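Local atomic coordinates of plasmodesmata-located protein 8 (Arabidopsis thaliana, PDB entry 6GRF), a protein that probably modulates cell-to-cell trafficking at plasmodesmata through an ectodomain built of two tandem DUF26 (Gnk2-homologous) domains. Residues Phe139-Asp144 and Ser159-Val164; Gly195-Ala200 and Ala209-Ser214; Phe63-Cys68 and Asn112-Lys117. All blocks are in the same frame, centred on the assembly; numbering follows the deposited sequence.

Contact 1. Residues Phe139-Asp144 and Ser159-Val164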
ATOM      1  N   PHE A 139      11.321  21.841  -9.106  1.00 35.63           N
ATOM      2  CA  PHE A 139      12.062  20.900  -8.283  1.00 35.74           C
ATOM      3  C   PHE A 139      12.130  21.393  -6.833  1.00 35.11           C
ATOM      4  O   PHE A 139      12.096  20.593  -5.915  1.00 33.03           O
ATOM      5  CB  PHE A 139      13.414  20.598  -8.935  1.00 37.39           C
ATOM      6  CG  PHE A 139      13.246  19.744 -10.164  1.00 38.60           C
ATOM      7  CD1 PHE A 139      12.676  18.483 -10.072  1.00 38.89           C
ATOM      8  CD2 PHE A 139      13.580  20.223 -11.417  1.00 40.77           C
ATOM      9  CE1 PHE A 139      12.478  17.706 -11.202  1.00 39.90           C
ATOM     10  CE2 PHE A 139      13.376  19.449 -12.549  1.00 42.12           C
ATOM     11  CZ  PHE A 139      12.829  18.191 -12.440  1.00 41.60           C
ATOM     12  N   LYS A 140      12.194  22.707  -6.628  1.00 35.56           N
ATOM     13  CA  LYS A 140      12.193  23.244  -5.290  1.00 35.96           C
ATOM     14  C   LYS A 140      10.820  22.996  -4.638  1.00 34.22           C
ATOM     15  O   LYS A 140      10.740  22.691  -3.448  1.00 33.16           O
ATOM     16  CB  LYS A 140      12.552  24.733  -5.289  1.00 38.42           C
ATOM     17  CG  LYS A 140      12.773  25.301  -3.892  1.00 40.50           C
ATOM     18  CD  LYS A 140      13.305  26.728  -3.846  1.00 43.88           C
ATOM     19  CE  LYS A 140      14.125  27.031  -2.601  1.00 45.80           C
ATOM     20  NZ  LYS A 140      13.534  26.447  -1.367  1.00 45.58           N
ATOM     21  N   ARG A 141       9.746  23.133  -5.419  1.00 33.72           N
ATOM     22  CA  ARG A 141       8.392  22.937  -4.910  1.00 33.28           C
ATOM     23  C   ARG A 141       8.180  21.446  -4.611  1.00 32.10           C
ATOM     24  O   ARG A 141       7.550  21.093  -3.635  1.00 30.13           O
ATOM     25  CB  ARG A 141       7.338  23.433  -5.901  1.00 34.79           C
ATOM     26  CG  ARG A 141       7.458  24.905  -6.278  1.00 36.92           C
ATOM     27  CD  ARG A 141       6.703  25.836  -5.359  1.00 38.06           C
ATOM     28  NE  ARG A 141       6.662  27.224  -5.824  1.00 40.38           N
ATOM     29  CZ  ARG A 141       6.235  28.233  -5.075  1.00 41.28           C
ATOM     30  NH1 ARG A 141       5.664  27.980  -3.910  1.00 41.50           N
ATOM     31  NH2 ARG A 141       6.391  29.480  -5.479  1.00 43.29           N
ATOM     32  N   ARG A 142       8.719  20.582  -5.468  1.00 31.61           N
ATOM     33  CA  ARG A 142       8.652  19.160  -5.232  1.00 31.44           C
ATOM     34  C   ARG A 142       9.341  18.837  -3.902  1.00 30.73           C
ATOM     35  O   ARG A 142       8.782  18.127  -3.092  1.00 29.44           O
ATOM     36  CB  ARG A 142       9.294  18.391  -6.389  1.00 32.13           C
ATOM     37  CG  ARG A 142       9.136  16.880  -6.281  1.00 31.86           C
ATOM     38  CD  ARG A 142      10.483  16.187  -6.351  1.00 32.96           C
ATOM     39  NE  ARG A 142      10.814  15.802  -7.701  1.00 34.32           N
ATOM     40  CZ  ARG A 142      11.985  15.331  -8.102  1.00 35.61           C
ATOM     41  NH1 ARG A 142      13.119  15.836  -7.648  1.00 35.21           N
ATOM     42  NH2 ARG A 142      11.996  14.341  -8.975  1.00 37.29           N
ATOM     43  N   ASP A 143      10.559  19.352  -3.709  1.00 31.41           N
ATOM     44  CA  ASP A 143      11.300  19.180  -2.470  1.00 32.94           C
ATOM     45  C   ASP A 143      10.454  19.611  -1.265  1.00 32.43           C
ATOM     46  O   ASP A 143      10.397  18.880  -0.284  1.00 32.06           O
ATOM     47  CB  ASP A 143      12.637  19.919  -2.483  1.00 34.96           C
ATOM     48  CG  ASP A 143      13.749  19.125  -3.148  1.00 37.73           C
ATOM     49  OD1 ASP A 143      13.490  17.953  -3.526  1.00 39.19           O
ATOM     50  OD2 ASP A 143      14.864  19.685  -3.303  1.00 40.33           O
ATOM     51  N   ASP A 144       9.805  20.779  -1.334  1.00 32.12           N
ATOM     52  CA  ASP A 144       8.971  21.244  -0.214  1.00 32.41           C
ATOM     53  C   ASP A 144       7.806  20.267   0.037  1.00 30.29           C
ATOM     54  O   ASP A 144       7.462  19.986   1.175  1.00 29.88           O
ATOM     55  CB  ASP A 144       8.416  22.650  -0.440  1.00 34.54           C
ATOM     56  CG  ASP A 144       9.475  23.724  -0.609  1.00 37.07           C
ATOM     57  OD1 ASP A 144      10.550  23.610   0.006  1.00 38.73           O
ATOM     58  OD2 ASP A 144       9.202  24.681  -1.348  1.00 41.47           O
ATOM     59  N   SER A 159      -0.250  17.283   0.356  1.00 31.21           N
ATOM     60  CA  SER A 159       0.621  18.448   0.357  1.00 33.44           C
ATOM     61  C   SER A 159       0.645  19.134  -1.018  1.00 33.86           C
ATOM     62  O   SER A 159       0.482  18.499  -2.038  1.00 32.53           O
ATOM     63  CB  SER A 159       1.996  18.068   0.811  1.00 34.74           C
ATOM     64  OG  SER A 159       2.753  19.245   1.068  1.00 38.36           O
ATOM     65  N   ARG A 160       0.897  20.448  -1.014  1.00 35.00           N
ATOM     66  CA  ARG A 160       0.736  21.291  -2.186  1.00 36.86           C
ATOM     67  C   ARG A 160       1.691  22.487  -2.044  1.00 35.04           C
ATOM     68  O   ARG A 160       1.843  23.051  -0.975  1.00 33.66           O
ATOM     69  CB  ARG A 160      -0.741  21.684  -2.299  1.00 41.19           C
ATOM     70  CG  ARG A 160      -1.153  22.382  -3.590  1.00 46.54           C
ATOM     71  CD  ARG A 160      -2.640  22.753  -3.609  1.00 50.78           C
ATOM     72  NE  ARG A 160      -3.563  21.634  -3.831  1.00 53.20           N
ATOM     73  CZ  ARG A 160      -4.071  20.840  -2.875  1.00 55.99           C
ATOM     74  NH1 ARG A 160      -3.703  20.990  -1.613  1.00 56.76           N
ATOM     75  NH2 ARG A 160      -4.950  19.895  -3.181  1.00 56.04           N
ATOM     76  N   SER A 161       2.401  22.800  -3.122  1.00 33.48           N
ATOM     77  CA  SER A 161       3.236  23.979  -3.198  1.00 33.44           C
ATOM     78  C   SER A 161       3.302  24.379  -4.667  1.00 33.73           C
ATOM     79  O   SER A 161       3.841  23.624  -5.474  1.00 33.18           O
ATOM     80  CB  SER A 161       4.604  23.711  -2.628  1.00 32.86           C
ATOM     81  OG  SER A 161       5.496  24.786  -2.870  1.00 33.58           O
ATOM     82  N   GLY A 162       2.709  25.533  -4.995  1.00 34.52           N
ATOM     83  CA  GLY A 162       2.517  25.936  -6.367  1.00 35.32           C
ATOM     84  C   GLY A 162       1.669  24.915  -7.110  1.00 35.72           C
ATOM     85  O   GLY A 162       0.594  24.499  -6.624  1.00 35.79           O
ATOM     86  N   LEU A 163       2.169  24.459  -8.261  1.00 35.49           N
ATOM     87  CA  LEU A 163       1.447  23.495  -9.065  1.00 36.41           C
ATOM     88  C   LEU A 163       1.903  22.060  -8.742  1.00 35.16           C
ATOM     89  O   LEU A 163       1.549  21.139  -9.460  1.00 36.18           O
ATOM     90  CB  LEU A 163       1.656  23.837 -10.546  1.00 38.02           C
ATOM     91  CG  LEU A 163       1.043  25.158 -11.021  1.00 39.36           C
ATOM     92  CD1 LEU A 163       1.149  25.289 -12.535  1.00 40.83           C
ATOM     93  CD2 LEU A 163      -0.412  25.273 -10.578  1.00 39.73           C
ATOM     94  N   VAL A 164       2.664  21.862  -7.663  1.00 33.65           N
ATOM     95  CA  VAL A 164       3.089  20.527  -7.268  1.00 33.27           C
ATOM     96  C   VAL A 164       2.227  20.038  -6.099  1.00 32.68           C
ATOM     97  O   VAL A 164       2.124  20.724  -5.090  1.00 32.33           O
ATOM     98  CB  VAL A 164       4.579  20.487  -6.893  1.00 33.48           C
ATOM     99  CG1 VAL A 164       5.019  19.070  -6.551  1.00 33.05           C
ATOM    100  CG2 VAL A 164       5.451  21.083  -7.993  1.00 34.67           C
TER
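The guanidinium of Arg-141 has Ser-161 at its edge and Gly-162 over one face. Ser-161 OG lies in the guanidinium plane. Arg-141 NH1 gives Ser-161 OG a weak hydrogen bond, straight (175°) but long at 3.4 Å. CA of Gly-162 sits over the face. The second flat group is the guanidinium of Arg-142, a residue whose CB points away from the turn. Phe-139 CD1 lies over one face of the Arg-142 guanidinium, 3.6 Å above the plane and offset toward the rim. Arg-142 NH2 is hydrogen-bonded to Gly-195 O.

The Arg-141 chain bends at chi2 (-89°), and this folds it along the turn. Its aliphatic part does much of the touching. Arg-141 CD comes to 3.0 Å from Ser-161 OG, which is tight. Arg-141 CB lies 3.5 Å from Ser-161 O. Ser-161 OG is trans to its own backbone N (chi1 171°), which turns it to CD and NH1 of Arg-141.

Val-164 presses on the helix with both methyls. Val-164 CG2 meets Arg-141 CB at 3.7 Å. Val-164 CG1 meets Arg-142 CA at 3.9 Å. The backbone of Ser-161 to Val-164 forms a type II' beta turn with Gly-162 at positive phi. Ser-161 and Val-164 bond to each other through both N-H and C=O groups.

This is packing of a helix against a hairpin turn. Helix 136-149 lies against the tight turn that joins the antiparallel strands 156-161 and 164-170. Phe-138 and Val-145 of the same helix also touch Val-164, and strand 156-161 is the outermost strand on this side of the sheet.

Contact 2. Residues Gly195-Ala200 and Ala209-Ser214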
ATOM      1  N   GLY A 195      14.271  11.075 -10.960  1.00 42.29           N
ATOM      2  CA  GLY A 195      14.910  12.349 -10.691  1.00 42.37           C
ATOM      3  C   GLY A 195      14.150  13.536 -11.266  1.00 41.67           C
ATOM      4  O   GLY A 195      13.957  14.527 -10.555  1.00 42.90           O
ATOM      5  N   SER A 196      13.735  13.445 -12.538  1.00 40.96           N
ATOM      6  CA  SER A 196      13.261  14.615 -13.304  1.00 40.64           C
ATOM      7  C   SER A 196      11.771  14.514 -13.672  1.00 38.94           C
ATOM      8  O   SER A 196      11.259  15.361 -14.403  1.00 39.24           O
ATOM      9  CB  SER A 196      14.088  14.795 -14.547  1.00 42.92           C
ATOM     10  OG  SER A 196      15.475  14.710 -14.257  1.00 44.40           O
ATOM     11  N   ALA A 197      11.074  13.487 -13.181  1.00 37.02           N
ATOM     12  CA  ALA A 197       9.704  13.182 -13.630  1.00 36.41           C
ATOM     13  C   ALA A 197       8.725  14.253 -13.133  1.00 35.10           C
ATOM     14  O   ALA A 197       8.877  14.765 -12.027  1.00 33.55           O
ATOM     15  CB  ALA A 197       9.295  11.828 -13.118  1.00 35.69           C
ATOM     16  N   VAL A 198       7.698  14.543 -13.940  1.00 35.50           N
ATOM     17  CA  VAL A 198       6.656  15.511 -13.575  1.00 35.27           C
ATOM     18  C   VAL A 198       5.730  14.901 -12.519  1.00 33.77           C
ATOM     19  O   VAL A 198       5.030  15.624 -11.803  1.00 32.49           O
ATOM     20  CB  VAL A 198       5.858  15.989 -14.807  1.00 37.21           C
ATOM     21  CG1 VAL A 198       4.865  14.955 -15.309  1.00 37.97           C
ATOM     22  CG2 VAL A 198       5.148  17.301 -14.527  1.00 37.43           C
ATOM     23  N   ALA A 199       5.714  13.564 -12.473  1.00 33.39           N
ATOM     24  CA  ALA A 199       4.866  12.796 -11.608  1.00 32.50           C
ATOM     25  C   ALA A 199       5.516  11.432 -11.378  1.00 32.10           C
ATOM     26  O   ALA A 199       6.045  10.843 -12.298  1.00 32.88           O
ATOM     27  CB  ALA A 199       3.496  12.656 -12.224  1.00 33.24           C
ATOM     28  N   ALA A 200       5.472  10.953 -10.138  1.00 31.19           N
ATOM     29  CA  ALA A 200       5.971   9.626  -9.821  1.00 31.57           C
ATOM     30  C   ALA A 200       5.277   9.072  -8.575  1.00 31.06           C
ATOM     31  O   ALA A 200       4.695   9.815  -7.815  1.00 30.21           O
ATOM     32  CB  ALA A 200       7.458   9.683  -9.624  1.00 31.62           C
ATOM     33  N   ALA A 209       4.059   6.973  -1.312  1.00 28.11           N
ATOM     34  CA  ALA A 209       4.105   8.393  -1.549  1.00 27.67           C
ATOM     35  C   ALA A 209       4.103   8.634  -3.059  1.00 28.61           C
ATOM     36  O   ALA A 209       4.733   7.881  -3.805  1.00 27.86           O
ATOM     37  CB  ALA A 209       5.327   8.972  -0.892  1.00 28.18           C
ATOM     38  N   ARG A 210       3.355   9.666  -3.470  1.00 34.01           N
ATOM     39  CA  ARG A 210       3.147  10.059  -4.860  1.00 34.29           C
ATOM     40  C   ARG A 210       3.284  11.579  -4.936  1.00 31.36           C
ATOM     41  O   ARG A 210       2.916  12.264  -4.018  1.00 29.81           O
ATOM     42  CB  ARG A 210       1.729   9.779  -5.387  1.00 37.60           C
ATOM     43  CG  ARG A 210       1.218   8.358  -5.231  1.00 42.67           C
ATOM     44  CD  ARG A 210       0.079   8.001  -6.180  1.00 46.45           C
ATOM     45  NE  ARG A 210      -1.219   8.459  -5.707  1.00 49.92           N
ATOM     46  CZ  ARG A 210      -1.730   9.661  -5.962  1.00 51.28           C
ATOM     47  NH1 ARG A 210      -1.067  10.494  -6.749  1.00 49.95           N
ATOM     48  NH2 ARG A 210      -2.888  10.021  -5.427  1.00 52.27           N
ATOM     49  N   TYR A 211       3.768  12.082  -6.063  1.00 30.65           N
ATOM     50  CA  TYR A 211       3.634  13.514  -6.375  1.00 30.33           C
ATOM     51  C   TYR A 211       3.309  13.645  -7.865  1.00 30.72           C
ATOM     52  O   TYR A 211       3.611  12.752  -8.651  1.00 29.35           O
ATOM     53  CB  TYR A 211       4.890  14.306  -5.993  1.00 29.77           C
ATOM     54  CG  TYR A 211       6.025  14.096  -6.959  1.00 29.63           C
ATOM     55  CD1 TYR A 211       6.100  14.817  -8.140  1.00 29.81           C
ATOM     56  CD2 TYR A 211       6.969  13.110  -6.740  1.00 29.58           C
ATOM     57  CE1 TYR A 211       7.102  14.581  -9.063  1.00 29.99           C
ATOM     58  CE2 TYR A 211       7.993  12.878  -7.641  1.00 29.77           C
ATOM     59  CZ  TYR A 211       8.058  13.617  -8.806  1.00 30.09           C
ATOM     60  OH  TYR A 211       9.059  13.384  -9.699  1.00 31.03           O
ATOM     61  N   TRP A 212       2.698  14.779  -8.221  1.00 32.02           N
ATOM     62  CA  TRP A 212       2.333  15.093  -9.594  1.00 34.03           C
ATOM     63  C   TRP A 212       2.238  16.623  -9.772  1.00 35.42           C
ATOM     64  O   TRP A 212       2.034  17.372  -8.813  1.00 33.84           O
ATOM     65  CB  TRP A 212       1.039  14.350  -9.962  1.00 34.51           C
ATOM     66  CG  TRP A 212      -0.149  14.793  -9.173  1.00 35.69           C
ATOM     67  CD1 TRP A 212      -1.059  15.732  -9.553  1.00 37.61           C
ATOM     68  CD2 TRP A 212      -0.552  14.363  -7.860  1.00 36.07           C
ATOM     69  NE1 TRP A 212      -2.002  15.908  -8.580  1.00 38.81           N
ATOM     70  CE2 TRP A 212      -1.726  15.073  -7.533  1.00 37.49           C
ATOM     71  CE3 TRP A 212      -0.054  13.439  -6.933  1.00 35.61           C
ATOM     72  CZ2 TRP A 212      -2.398  14.906  -6.323  1.00 38.52           C
ATOM     73  CZ3 TRP A 212      -0.715  13.276  -5.733  1.00 36.69           C
ATOM     74  CH2 TRP A 212      -1.872  13.999  -5.432  1.00 38.26           C
ATOM     75  N   GLY A 213       2.446  17.083 -11.008  1.00 39.66           N
ATOM     76  CA  GLY A 213       2.180  18.468 -11.409  1.00 43.25           C
ATOM     77  C   GLY A 213       0.708  18.658 -11.741  1.00 47.95           C
ATOM     78  O   GLY A 213       0.069  17.746 -12.276  1.00 48.57           O
ATOM     79  N   SER A 214       0.169  19.841 -11.414  1.00 53.33           N
ATOM     80  CA  SER A 214      -1.252  20.190 -11.623  1.00 58.85           C
ATOM     81  C   SER A 214      -1.496  20.647 -13.071  1.00 64.66           C
ATOM     82  O   SER A 214      -2.017  19.860 -13.888  1.00 69.42           O
ATOM     83  CB  SER A 214      -1.711  21.231 -10.632  1.00 60.01           C
ATOM     84  OG  SER A 214      -1.673  20.718  -9.312  1.00 59.78           O
TER
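Tyr-211 lays one face of its ring against Ala-199 C and Ala-200 N because its CG stands between the backbone N and the carbonyl carbon (chi1 76°). Trp-212 has a similar first torsion (65°), but its indole leads away. Of the Trp-212 side chain only CB touches the other segment, at Ala-199 CB, 3.7 Å away.

The Tyr-211 ring is gripped at its face and at its far end. Ala-200 N lies over the centre of the Tyr-211 ring, 3.9 Å above the plane. Ala-200 CB touches CE2 of Tyr-211 at 3.8 Å. At the edge, Tyr-211 OH donates a short hydrogen bond of 2.7 Å to Ala-197 O. The hydroxyl stands above the carbonyl plane of Ala-197, not on a lone pair. Tyr-211 OH is also hydrogen-bonded to Arg-142 NH2 of helix 136-149. The buried hydroxyl therefore ties the loop before strand 199-204 to both the sheet and a helix.

The backbones are joined by a reciprocal pair of bonds. Ala-200 N to Tyr-211 O and Tyr-211 N to Ala-200 O are both 3.0 Å. The second is the straighter at the hydrogen (161°). Gly-213 N adds a weak, bent bond to Val-198 O. That same oxygen has a CA-H...O contact with CA of Trp-212.

Ala-200 and Tyr-211 share the sheet face packed against Leu-190 of helix 176-193. Trp-212 is on the other face, beside Glu-165 and Tyr-167. Ala-200 and Tyr-211 form an antiparallel hydrogen-bonded pair near the open end of the beta hairpin 199-204 and 207-213. This hairpin lies within the five-stranded antiparallel sheet of the second DUF26 domain.

Contact 3. Residues Phe63-Cys68 and Asn112-Lys117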
ATOM      1  N   PHE A  63      -1.551 -14.447   8.333  1.00 30.09           N
ATOM      2  CA  PHE A  63      -1.395 -13.120   8.883  1.00 28.54           C
ATOM      3  C   PHE A  63      -1.667 -12.129   7.754  1.00 27.48           C
ATOM      4  O   PHE A  63      -1.192 -12.326   6.641  1.00 27.53           O
ATOM      5  CB  PHE A  63       0.025 -12.885   9.409  1.00 29.58           C
ATOM      6  CG  PHE A  63       0.486 -13.834  10.487  1.00 30.71           C
ATOM      7  CD1 PHE A  63       0.173 -13.611  11.816  1.00 30.47           C
ATOM      8  CD2 PHE A  63       1.263 -14.942  10.173  1.00 32.83           C
ATOM      9  CE1 PHE A  63       0.616 -14.482  12.804  1.00 32.19           C
ATOM     10  CE2 PHE A  63       1.695 -15.820  11.157  1.00 33.91           C
ATOM     11  CZ  PHE A  63       1.378 -15.579  12.473  1.00 33.90           C
ATOM     12  N   GLY A  64      -2.450 -11.093   8.035  1.00 26.14           N
ATOM     13  CA  GLY A  64      -2.776 -10.149   6.998  1.00 25.87           C
ATOM     14  C   GLY A  64      -3.347  -8.862   7.542  1.00 25.17           C
ATOM     15  O   GLY A  64      -3.609  -8.751   8.734  1.00 24.69           O
ATOM     16  N   LEU A  65      -3.518  -7.893   6.629  1.00 25.28           N
ATOM     17  CA  LEU A  65      -4.127  -6.613   6.918  1.00 24.94           C
ATOM     18  C   LEU A  65      -4.710  -6.022   5.630  1.00 25.01           C
ATOM     19  O   LEU A  65      -4.459  -6.511   4.519  1.00 24.51           O
ATOM     20  CB  LEU A  65      -3.089  -5.678   7.556  1.00 25.77           C
ATOM     21  CG  LEU A  65      -1.779  -5.453   6.789  1.00 26.41           C
ATOM     22  CD1 LEU A  65      -1.970  -4.631   5.526  1.00 27.22           C
ATOM     23  CD2 LEU A  65      -0.762  -4.785   7.682  1.00 27.66           C
ATOM     24  N   TYR A  66      -5.519  -4.977   5.811  1.00 25.52           N
ATOM     25  CA  TYR A  66      -5.969  -4.127   4.739  1.00 25.95           C
ATOM     26  C   TYR A  66      -5.839  -2.677   5.206  1.00 27.13           C
ATOM     27  O   TYR A  66      -5.858  -2.386   6.394  1.00 27.29           O
ATOM     28  CB  TYR A  66      -7.406  -4.454   4.328  1.00 26.41           C
ATOM     29  CG  TYR A  66      -8.440  -4.054   5.350  1.00 27.27           C
ATOM     30  CD1 TYR A  66      -9.093  -2.834   5.274  1.00 28.35           C
ATOM     31  CD2 TYR A  66      -8.755  -4.890   6.410  1.00 26.87           C
ATOM     32  CE1 TYR A  66     -10.025  -2.452   6.225  1.00 29.35           C
ATOM     33  CE2 TYR A  66      -9.690  -4.523   7.367  1.00 27.95           C
ATOM     34  CZ  TYR A  66     -10.326  -3.297   7.278  1.00 29.10           C
ATOM     35  OH  TYR A  66     -11.238  -2.931   8.223  1.00 30.01           O
ATOM     36  N   GLN A  67      -5.692  -1.772   4.236  1.00 28.33           N
ATOM     37  CA  GLN A  67      -5.649  -0.332   4.487  1.00 29.79           C
ATOM     38  C   GLN A  67      -6.394   0.343   3.335  1.00 31.38           C
ATOM     39  O   GLN A  67      -5.964   0.214   2.199  1.00 31.50           O
ATOM     40  CB  GLN A  67      -4.188   0.118   4.603  1.00 29.90           C
ATOM     41  CG  GLN A  67      -4.015   1.612   4.805  1.00 31.89           C
ATOM     42  CD  GLN A  67      -4.553   2.046   6.148  1.00 32.03           C
ATOM     43  OE1 GLN A  67      -5.599   2.688   6.251  1.00 33.59           O
ATOM     44  NE2 GLN A  67      -3.833   1.714   7.193  1.00 31.00           N
ATOM     45  N   CYS A  68      -7.520   0.998   3.634  1.00 33.48           N
ATOM     46  CA  CYS A  68      -8.185   1.866   2.670  1.00 36.96           C
ATOM     47  C   CYS A  68      -7.538   3.253   2.710  1.00 39.82           C
ATOM     48  O   CYS A  68      -6.919   3.629   3.698  1.00 39.51           O
ATOM     49  CB  CYS A  68      -9.674   2.008   2.954  1.00 39.05           C
ATOM     50  SG  CYS A  68     -10.583   0.457   2.729  1.00 39.04           S
ATOM     51  N   ASN A 112       3.903 -15.764   7.225  1.00 39.62           N
ATOM     52  CA  ASN A 112       4.846 -15.264   8.243  1.00 40.86           C
ATOM     53  C   ASN A 112       4.238 -14.021   8.903  1.00 38.84           C
ATOM     54  O   ASN A 112       3.501 -13.267   8.271  1.00 37.16           O
ATOM     55  CB  ASN A 112       6.231 -14.924   7.678  1.00 43.57           C
ATOM     56  CG  ASN A 112       6.590 -15.687   6.417  1.00 46.53           C
ATOM     57  OD1 ASN A 112       6.874 -16.887   6.464  1.00 49.30           O
ATOM     58  ND2 ASN A 112       6.570 -14.995   5.283  1.00 47.62           N
ATOM     59  N   ASP A 113       4.571 -13.813  10.176  1.00 38.23           N
ATOM     60  CA  ASP A 113       4.001 -12.757  10.952  1.00 38.12           C
ATOM     61  C   ASP A 113       4.806 -11.483  10.690  1.00 37.27           C
ATOM     62  O   ASP A 113       5.795 -11.232  11.353  1.00 38.75           O
ATOM     63  CB  ASP A 113       3.988 -13.106  12.437  1.00 39.84           C
ATOM     64  CG  ASP A 113       3.411 -12.008  13.312  1.00 40.52           C
ATOM     65  OD1 ASP A 113       2.922 -11.011  12.759  1.00 40.51           O
ATOM     66  OD2 ASP A 113       3.464 -12.162  14.541  1.00 43.37           O
ATOM     67  N   PHE A 114       4.339 -10.688   9.729  1.00 35.61           N
ATOM     68  CA  PHE A 114       4.980  -9.434   9.326  1.00 34.70           C
ATOM     69  C   PHE A 114       4.335  -8.228  10.029  1.00 34.30           C
ATOM     70  O   PHE A 114       4.799  -7.091   9.851  1.00 34.08           O
ATOM     71  CB  PHE A 114       4.846  -9.259   7.814  1.00 33.75           C
ATOM     72  CG  PHE A 114       3.440  -8.946   7.372  1.00 33.22           C
ATOM     73  CD1 PHE A 114       2.543  -9.963   7.085  1.00 33.49           C
ATOM     74  CD2 PHE A 114       3.004  -7.634   7.253  1.00 32.63           C
ATOM     75  CE1 PHE A 114       1.249  -9.674   6.676  1.00 32.96           C
ATOM     76  CE2 PHE A 114       1.707  -7.347   6.862  1.00 32.09           C
ATOM     77  CZ  PHE A 114       0.831  -8.369   6.570  1.00 32.21           C
ATOM     78  N   LEU A 115       3.260  -8.462  10.795  1.00 34.09           N
ATOM     79  CA  LEU A 115       2.428  -7.389  11.350  1.00 33.77           C
ATOM     80  C   LEU A 115       3.251  -6.545  12.329  1.00 34.48           C
ATOM     81  O   LEU A 115       3.846  -7.076  13.238  1.00 34.96           O
ATOM     82  CB  LEU A 115       1.205  -7.987  12.048  1.00 34.21           C
ATOM     83  CG  LEU A 115       0.158  -8.597  11.121  1.00 34.42           C
ATOM     84  CD1 LEU A 115      -0.980  -9.223  11.926  1.00 35.20           C
ATOM     85  CD2 LEU A 115      -0.373  -7.555  10.151  1.00 34.15           C
ATOM     86  N   GLY A 116       3.298  -5.228  12.096  1.00 34.37           N
ATOM     87  CA  GLY A 116       3.909  -4.279  13.029  1.00 35.74           C
ATOM     88  C   GLY A 116       5.393  -4.047  12.794  1.00 37.13           C
ATOM     89  O   GLY A 116       5.957  -3.121  13.367  1.00 38.29           O
ATOM     90  N   LYS A 117       6.040  -4.883  11.969  1.00 38.76           N
ATOM     91  CA  LYS A 117       7.497  -4.834  11.813  1.00 40.32           C
ATOM     92  C   LYS A 117       7.846  -3.870  10.683  1.00 38.75           C
ATOM     93  O   LYS A 117       7.209  -3.896   9.632  1.00 37.53           O
ATOM     94  CB  LYS A 117       8.088  -6.211  11.503  1.00 42.43           C
ATOM     95  CG  LYS A 117       8.061  -7.231  12.639  1.00 45.62           C
ATOM     96  CD  LYS A 117       8.444  -8.623  12.157  1.00 47.55           C
ATOM     97  CE  LYS A 117       8.689  -9.619  13.271  1.00 51.30           C
ATOM     98  NZ  LYS A 117       7.432  -9.969  13.972  1.00 51.88           N
TER
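Phe-63 carries its ring across the backbone of Asn-112 and onto Asp-113. Phe-63 CB starts 3.7 Å from Asn-112 O. Phe-63 CG lies 3.7 Å from Asp-113 CA. On one side of the ring, Phe-63 CD2 meets Asn-112 C at 3.4 Å and CE2 faces Asp-113 N. On the other side, CD1 and CE1 lie against CB and CG of Asp-113. The tip, Phe-63 CZ, is 3.6 Å from Asp-113 CB. Asp-113 CB sits over the centre of the Phe-63 ring as a CH-pi contact. The carboxylate of Asp-113 is stacked nearly parallel to the Phe-63 ring, with planes 8° apart.

Asp-113 OD1 also accepts a hydrogen bond of 3.2 Å from Leu-115 N, which makes an Asx turn. The turn lies in the loop between strands 105-110 and 122-127, the linker from the first DUF26 sheet to the second. Strand 62-68 belongs to the first sheet.

Farther along the strand, Leu-65 CD2 meets both Phe-114 CE2 and Leu-115 CD2 at 3.7 Å. The two leucines run antiparallel, side by side. Phe-114 CG stands between its backbone N and carbonyl carbon (chi1 71°), which brings the ring end to the strand. The ring edge faces Phe-63 O, and Arg-108 makes a cation-pi contact with it.

Along the chain, contact 3 closes first, then contact 1, then contact 2. Contacts 1 and 2 belong to the second Gnk2-homologous domain and have centres about 10 Å apart. Both reach its five-stranded sheet. They touch through Phe-139 on Gly-195 and Ser-196, and through Leu-163 on Ser-214. Helix 136-149, the turn after edge strand 156-161 and the hairpin 199-213 thus meet at one end of the domain. Contact 3 lies on the opposite side of the chain's centre, on the first domain. Its centre is about 32 Å from that of contact 1 and 28 Å from that of contact 2. The loop that takes part in contact 3 continues to strand 122-127 and so connects the two domains.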